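Local coordinates for protein beta-galactoside alpha-2,6-sialyltransferase (Photobacterium sp., PDB 2Z4T) that probably transfers sialic acid from a CMP-activated donor to beta-galactosides such as lactose, forming alpha-2,6 linkages, with a GT-B catalytic part preceded by an immunoglobulin-like beta-sandwich domain, at residues A[40-45]-A[75-80]; A[28-33]-A[104-109]. All coordinates share one frame; numbering follows the deposited sequence. Where two conformers were deposited one is given.

Contact 1. Residues A[40-45]-A[75-80]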
loop_
_atom_site.group_PDB
_atom_site.type_symbol
_atom_site.label_atom_id
_atom_site.label_comp_id
_atom_site.label_asym_id
_atom_site.label_seq_id
_atom_site.Cartn_x
_atom_site.Cartn_y
_atom_site.Cartn_z
ATOM N N VAL A 40 14.979 -11.354 -26.882
ATOM C CA VAL A 40 14.629 -12.689 -26.426
ATOM C C VAL A 40 15.606 -13.660 -27.032
ATOM O O VAL A 40 15.888 -13.605 -28.236
ATOM C CB VAL A 40 13.234 -13.133 -26.918
ATOM C CG1 VAL A 40 12.802 -14.394 -26.204
ATOM C CG2 VAL A 40 12.197 -12.040 -26.720
ATOM N N ASN A 41 16.112 -14.552 -26.199
ATOM C CA ASN A 41 16.840 -15.700 -26.669
ATOM C C ASN A 41 16.342 -16.982 -26.006
ATOM O O ASN A 41 16.524 -17.177 -24.798
ATOM C CB ASN A 41 18.326 -15.527 -26.437
ATOM C CG ASN A 41 19.116 -16.619 -27.096
ATOM O OD1 ASN A 41 19.468 -17.614 -26.462
ATOM N ND2 ASN A 41 19.340 -16.479 -28.399
ATOM N N LEU A 42 15.721 -17.848 -26.806
ATOM C CA LEU A 42 15.042 -19.040 -26.294
ATOM C C LEU A 42 15.541 -20.317 -26.918
ATOM O O LEU A 42 15.635 -20.427 -28.139
ATOM C CB LEU A 42 13.537 -18.960 -26.552
ATOM C CG LEU A 42 12.781 -17.904 -25.758
ATOM C CD1 LEU A 42 11.367 -17.762 -26.317
ATOM C CD2 LEU A 42 12.782 -18.191 -24.232
ATOM N N GLU A 43 15.828 -21.292 -26.065
ATOM C CA GLU A 43 16.197 -22.628 -26.499
ATOM C C GLU A 43 14.919 -23.366 -26.847
ATOM O O GLU A 43 13.981 -23.338 -26.067
ATOM C CB GLU A 43 16.940 -23.359 -25.375
ATOM C CG GLU A 43 18.304 -22.756 -25.021
ATOM C CD GLU A 43 19.307 -22.849 -26.175
ATOM O OE1 GLU A 43 20.093 -21.888 -26.350
ATOM O OE2 GLU A 43 19.299 -23.869 -26.914
ATOM N N PRO A 44 14.865 -24.006 -28.026
ATOM C CA PRO A 44 13.644 -24.699 -28.453
ATOM C C PRO A 44 13.393 -26.035 -27.743
ATOM O O PRO A 44 12.256 -26.474 -27.645
ATOM C CB PRO A 44 13.895 -24.949 -29.934
ATOM C CG PRO A 44 15.360 -25.012 -30.067
ATOM C CD PRO A 44 15.933 -24.095 -29.039
ATOM N N ILE A 45 14.458 -26.645 -27.239
ATOM C CA ILE A 45 14.479 -28.048 -26.824
ATOM C C ILE A 45 15.020 -28.164 -25.400
ATOM O O ILE A 45 15.763 -27.292 -24.955
ATOM C CB ILE A 45 15.333 -28.869 -27.853
ATOM C CG1 ILE A 45 14.465 -29.861 -28.606
ATOM C CG2 ILE A 45 16.490 -29.622 -27.219
ATOM C CD1 ILE A 45 13.697 -29.248 -29.706
ATOM N N ILE A 75 20.357 -22.394 -33.487
ATOM C CA ILE A 75 19.301 -23.278 -32.973
ATOM C C ILE A 75 18.463 -22.606 -31.879
ATOM O O ILE A 75 17.256 -22.790 -31.831
ATOM C CB ILE A 75 19.772 -24.752 -32.652
ATOM C CG1 ILE A 75 20.275 -24.893 -31.232
ATOM C CG2 ILE A 75 20.763 -25.280 -33.688
ATOM C CD1 ILE A 75 19.203 -25.426 -30.305
ATOM N N SER A 76 19.078 -21.785 -31.043
ATOM C CA SER A 76 18.272 -20.977 -30.152
ATOM C C SER A 76 17.668 -19.778 -30.901
ATOM O O SER A 76 18.277 -19.232 -31.815
ATOM C CB SER A 76 19.060 -20.545 -28.917
ATOM O OG SER A 76 19.822 -19.394 -29.175
ATOM N N LEU A 77 16.454 -19.400 -30.515
ATOM C CA LEU A 77 15.709 -18.323 -31.165
ATOM C C LEU A 77 16.118 -16.958 -30.627
ATOM O O LEU A 77 15.977 -16.680 -29.440
ATOM C CB LEU A 77 14.207 -18.521 -30.946
ATOM C CG LEU A 77 13.270 -17.398 -31.412
ATOM C CD1 LEU A 77 13.094 -17.394 -32.951
ATOM C CD2 LEU A 77 11.926 -17.464 -30.681
ATOM N N SER A 78 16.616 -16.109 -31.513
ATOM C CA SER A 78 17.005 -14.775 -31.126
ATOM C C SER A 78 16.207 -13.724 -31.905
ATOM O O SER A 78 16.284 -13.657 -33.137
ATOM C CB SER A 78 18.501 -14.604 -31.339
ATOM O OG SER A 78 19.002 -13.722 -30.364
ATOM N N VAL A 79 15.411 -12.936 -31.183
ATOM C CA VAL A 79 14.591 -11.874 -31.774
ATOM C C VAL A 79 14.400 -10.685 -30.845
ATOM O O VAL A 79 14.455 -10.808 -29.622
ATOM C CB VAL A 79 13.185 -12.362 -32.217
ATOM C CG1 VAL A 79 13.271 -13.029 -33.573
ATOM C CG2 VAL A 79 12.564 -13.300 -31.198
ATOM N N VAL A 80 14.154 -9.538 -31.449
ATOM C CA VAL A 80 13.862 -8.319 -30.732
ATOM C C VAL A 80 12.378 -8.062 -30.962
ATOM O O VAL A 80 11.918 -8.095 -32.105
ATOM C CB VAL A 80 14.717 -7.153 -31.296
ATOM C CG1 VAL A 80 14.475 -5.877 -30.525
ATOM C CG2 VAL A 80 16.211 -7.524 -31.249
#
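N41 reaches across to S78 of strand 77-80 and to S76 just before that strand. With CG anti to the backbone N (chi1 -172°), its amide comes to the two hydroxyls, ND2 between them; ND2 donates to S76 OG at 3.1 Å, S76 OG being tilted 21° from the plane of the N41 amide, and makes a weak, long bond to S78 OG. The S78 hydroxyl also bonds to Y39 OH, so the amide joins a small polar group on this face. E43 follows on: its chain is bent at chi2, setting OE1 3.1 Å from S76 CB, while OE2 approaches the I75 methyl CD1. At the loop end P44 and I75 meet at about a right angle, P44 CD being 3.8 Å from I75 CD1.

The other face is apolar. V40 and V79 form one hydrogen-bonded pair and L42 and L77 the next, with L42 CD1 and L77 CD2 in loose contact at 4.4 Å. L42 turns to I30 and V108, whereas L77 packs on W57. Between the backbones, V40 N to V79 O measures 2.8 Å and L77 N to L42 O 2.7 Å. The axes run at 165°, and the non-hydrogen-bonded pair N41-S78 falls between the two hydrogen-bonded ones. This is a two-stranded antiparallel ribbon, polar outside and apolar inside, laid over another sheet as in an immunoglobulin-like beta-sandwich.

Contact 2. Residues A[28-33]-A[104-109]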
loop_
_atom_site.group_PDB
_atom_site.type_symbol
_atom_site.label_atom_id
_atom_site.label_comp_id
_atom_site.label_asym_id
_atom_site.label_seq_id
_atom_site.Cartn_x
_atom_site.Cartn_y
_atom_site.Cartn_z
ATOM N N ASN A 28 7.172 -29.595 -28.009
ATOM C CA ASN A 28 7.430 -28.659 -26.928
ATOM C C ASN A 28 6.693 -27.355 -27.238
ATOM O O ASN A 28 6.426 -27.072 -28.392
ATOM C CB ASN A 28 8.931 -28.426 -26.801
ATOM C CG ASN A 28 9.305 -27.636 -25.569
ATOM O OD1 ASN A 28 8.600 -27.656 -24.563
ATOM N ND2 ASN A 28 10.428 -26.930 -25.641
ATOM N N ASP A 29 6.348 -26.587 -26.213
ATOM C CA ASP A 29 5.585 -25.376 -26.379
ATOM C C ASP A 29 6.151 -24.344 -25.428
ATOM O O ASP A 29 6.245 -24.592 -24.238
ATOM C CB ASP A 29 4.082 -25.609 -26.098
ATOM C CG ASP A 29 3.461 -26.658 -27.039
ATOM O OD1 ASP A 29 2.774 -26.274 -28.011
ATOM O OD2 ASP A 29 3.679 -27.876 -26.833
ATOM N N ILE A 30 6.540 -23.188 -25.956
ATOM C CA ILE A 30 7.026 -22.103 -25.121
ATOM C C ILE A 30 6.152 -20.883 -25.334
ATOM O O ILE A 30 5.870 -20.509 -26.469
ATOM C CB ILE A 30 8.482 -21.730 -25.445
ATOM C CG1 ILE A 30 9.390 -22.943 -25.272
ATOM C CG2 ILE A 30 8.941 -20.535 -24.588
ATOM C CD1 ILE A 30 10.725 -22.836 -26.013
ATOM N N ASN A 31 5.727 -20.281 -24.229
ATOM C CA ASN A 31 4.902 -19.093 -24.235
ATOM C C ASN A 31 5.567 -18.044 -23.349
ATOM O O ASN A 31 6.001 -18.367 -22.244
ATOM C CB ASN A 31 3.499 -19.424 -23.730
ATOM C CG ASN A 31 2.453 -18.397 -24.195
ATOM O OD1 ASN A 31 2.427 -17.234 -23.734
ATOM N ND2 ASN A 31 1.577 -18.825 -25.119
ATOM N N LYS A 32 5.692 -16.811 -23.843
ATOM C CA LYS A 32 6.343 -15.728 -23.107
ATOM C C LYS A 32 5.666 -14.389 -23.338
ATOM O O LYS A 32 5.039 -14.178 -24.381
ATOM C CB LYS A 32 7.793 -15.589 -23.545
ATOM C CG LYS A 32 8.799 -16.195 -22.616
ATOM C CD LYS A 32 10.174 -15.565 -22.833
ATOM C CE LYS A 32 10.299 -14.229 -22.111
ATOM N NZ LYS A 32 11.693 -13.729 -22.075
ATOM N N THR A 33 5.829 -13.489 -22.376
ATOM C CA THR A 33 5.438 -12.096 -22.470
ATOM C C THR A 33 6.623 -11.314 -21.925
ATOM O O THR A 33 7.254 -11.813 -21.011
ATOM C CB THR A 33 4.290 -11.849 -21.408
ATOM O OG1 THR A 33 3.207 -12.767 -21.599
ATOM C CG2 THR A 33 3.737 -10.422 -21.449
ATOM N N TYR A 104 12.082 -33.121 -33.970
ATOM C CA TYR A 104 11.596 -32.204 -32.934
ATOM C C TYR A 104 10.787 -31.103 -33.557
ATOM O O TYR A 104 11.076 -30.636 -34.658
ATOM C CB TYR A 104 12.740 -31.564 -32.151
ATOM C CG TYR A 104 13.541 -32.535 -31.347
ATOM C CD2 TYR A 104 14.474 -33.357 -31.975
ATOM C CE1 TYR A 104 14.089 -33.538 -29.285
ATOM C CE2 TYR A 104 15.201 -34.258 -31.274
ATOM C CZ TYR A 104 15.016 -34.351 -29.930
ATOM O OH TYR A 104 15.776 -35.268 -29.246
ATOM N N ILE A 105 9.767 -30.695 -32.828
ATOM C CA ILE A 105 8.972 -29.563 -33.211
ATOM C C ILE A 105 8.692 -28.790 -31.949
ATOM O O ILE A 105 8.331 -29.374 -30.926
ATOM C CB ILE A 105 7.668 -29.986 -33.928
ATOM C CG1 ILE A 105 7.054 -28.782 -34.657
ATOM C CG2 ILE A 105 6.665 -30.597 -32.931
ATOM C CD1 ILE A 105 5.926 -29.148 -35.598
ATOM N N THR A 106 8.917 -27.485 -31.984
ATOM C CA THR A 106 8.473 -26.660 -30.871
ATOM C C THR A 106 7.812 -25.357 -31.328
ATOM O O THR A 106 8.348 -24.636 -32.164
ATOM C CB THR A 106 9.538 -26.506 -29.727
ATOM O OG1 THR A 106 9.624 -25.140 -29.289
ATOM C CG2 THR A 106 10.850 -26.944 -30.150
ATOM N N LYS A 107 6.616 -25.113 -30.794
ATOM C CA LYS A 107 5.809 -23.930 -31.085
ATOM C C LYS A 107 6.050 -22.861 -30.029
ATOM O O LYS A 107 5.867 -23.118 -28.841
ATOM C CB LYS A 107 4.316 -24.301 -31.116
ATOM C CG LYS A 107 3.951 -25.407 -32.119
ATOM C CD LYS A 107 3.730 -24.833 -33.517
ATOM C CE LYS A 107 3.730 -25.899 -34.614
ATOM N NZ LYS A 107 3.001 -27.135 -34.189
ATOM N N VAL A 108 6.450 -21.669 -30.467
ATOM C CA VAL A 108 6.785 -20.551 -29.571
ATOM C C VAL A 108 5.797 -19.409 -29.765
ATOM O O VAL A 108 5.538 -19.000 -30.881
ATOM C CB VAL A 108 8.232 -20.023 -29.829
ATOM C CG1 VAL A 108 8.523 -18.717 -29.033
ATOM C CG2 VAL A 108 9.246 -21.087 -29.480
ATOM N N THR A 109 5.254 -18.902 -28.665
ATOM C CA THR A 109 4.353 -17.762 -28.705
ATOM C C THR A 109 4.923 -16.626 -27.875
ATOM O O THR A 109 5.212 -16.792 -26.698
ATOM C CB THR A 109 2.957 -18.126 -28.186
ATOM O OG1 THR A 109 2.371 -19.068 -29.074
ATOM C CG2 THR A 109 2.056 -16.919 -28.183
#
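I30 and V108 stand side by side on the face they share with N28 and T106. In I30, CB is 4.2 Å from V108 CG2. CG1 leaves CB anti to the carbonyl carbon (chi1 -58°), and the nearly extended chi2 (160°) carries CD1 on to a point between two residues of the partner strand: it lies 4.2 Å from V108 CG2 and equally far from T106 OG1. L42 meets the side chains of both I30 and V108, so the pair faces the interior of the domain.

I30 bonds to the residues on either side of V108, as parallel pairing requires: its N donates to K107 O at 3.0 Å and its O accepts from T109 N at 2.8 Å, while V108 CA-H also points at I30 O. An axis angle of 16° confirms the direction. Strand 103-122 pairs on its other edge with strand 88-98, antiparallel, so this is a mixed sheet of the immunoglobulin-like sandwich in which the N-terminal strand 26-35 lies parallel to the last strand of the domain.

On the opposite face N31 lies alongside T109, its ND2 3.4 Å from T109 CB, while its OD1 bonds to N111. D29 and K107 also run side by side, but the lysine chain bends away and D29 OD1 and K107 NZ remain 6.2 Å apart.

How the contacts relate
Contacts 1 and 2 have centres 10 Å apart and belong to two sheets of one immunoglobulin-like domain. Strands 26-35 and 39-42 follow each other in the chain, so the polypeptide passes directly from one sheet to the other, and contact 1 is nested within the loop that contact 2 closes. They touch at the P44 end, where N28 ND2 probably donates to P44 O at 2.8 Å; close by, I30 CD1 comes within 3.3 Å of E43 O, and I45 CD1 packs 3.5 Å from Y104 CB. Both centres lie 37 to 38 Å from the centre of the chain, away from the CMP, lactose and magnesium sites.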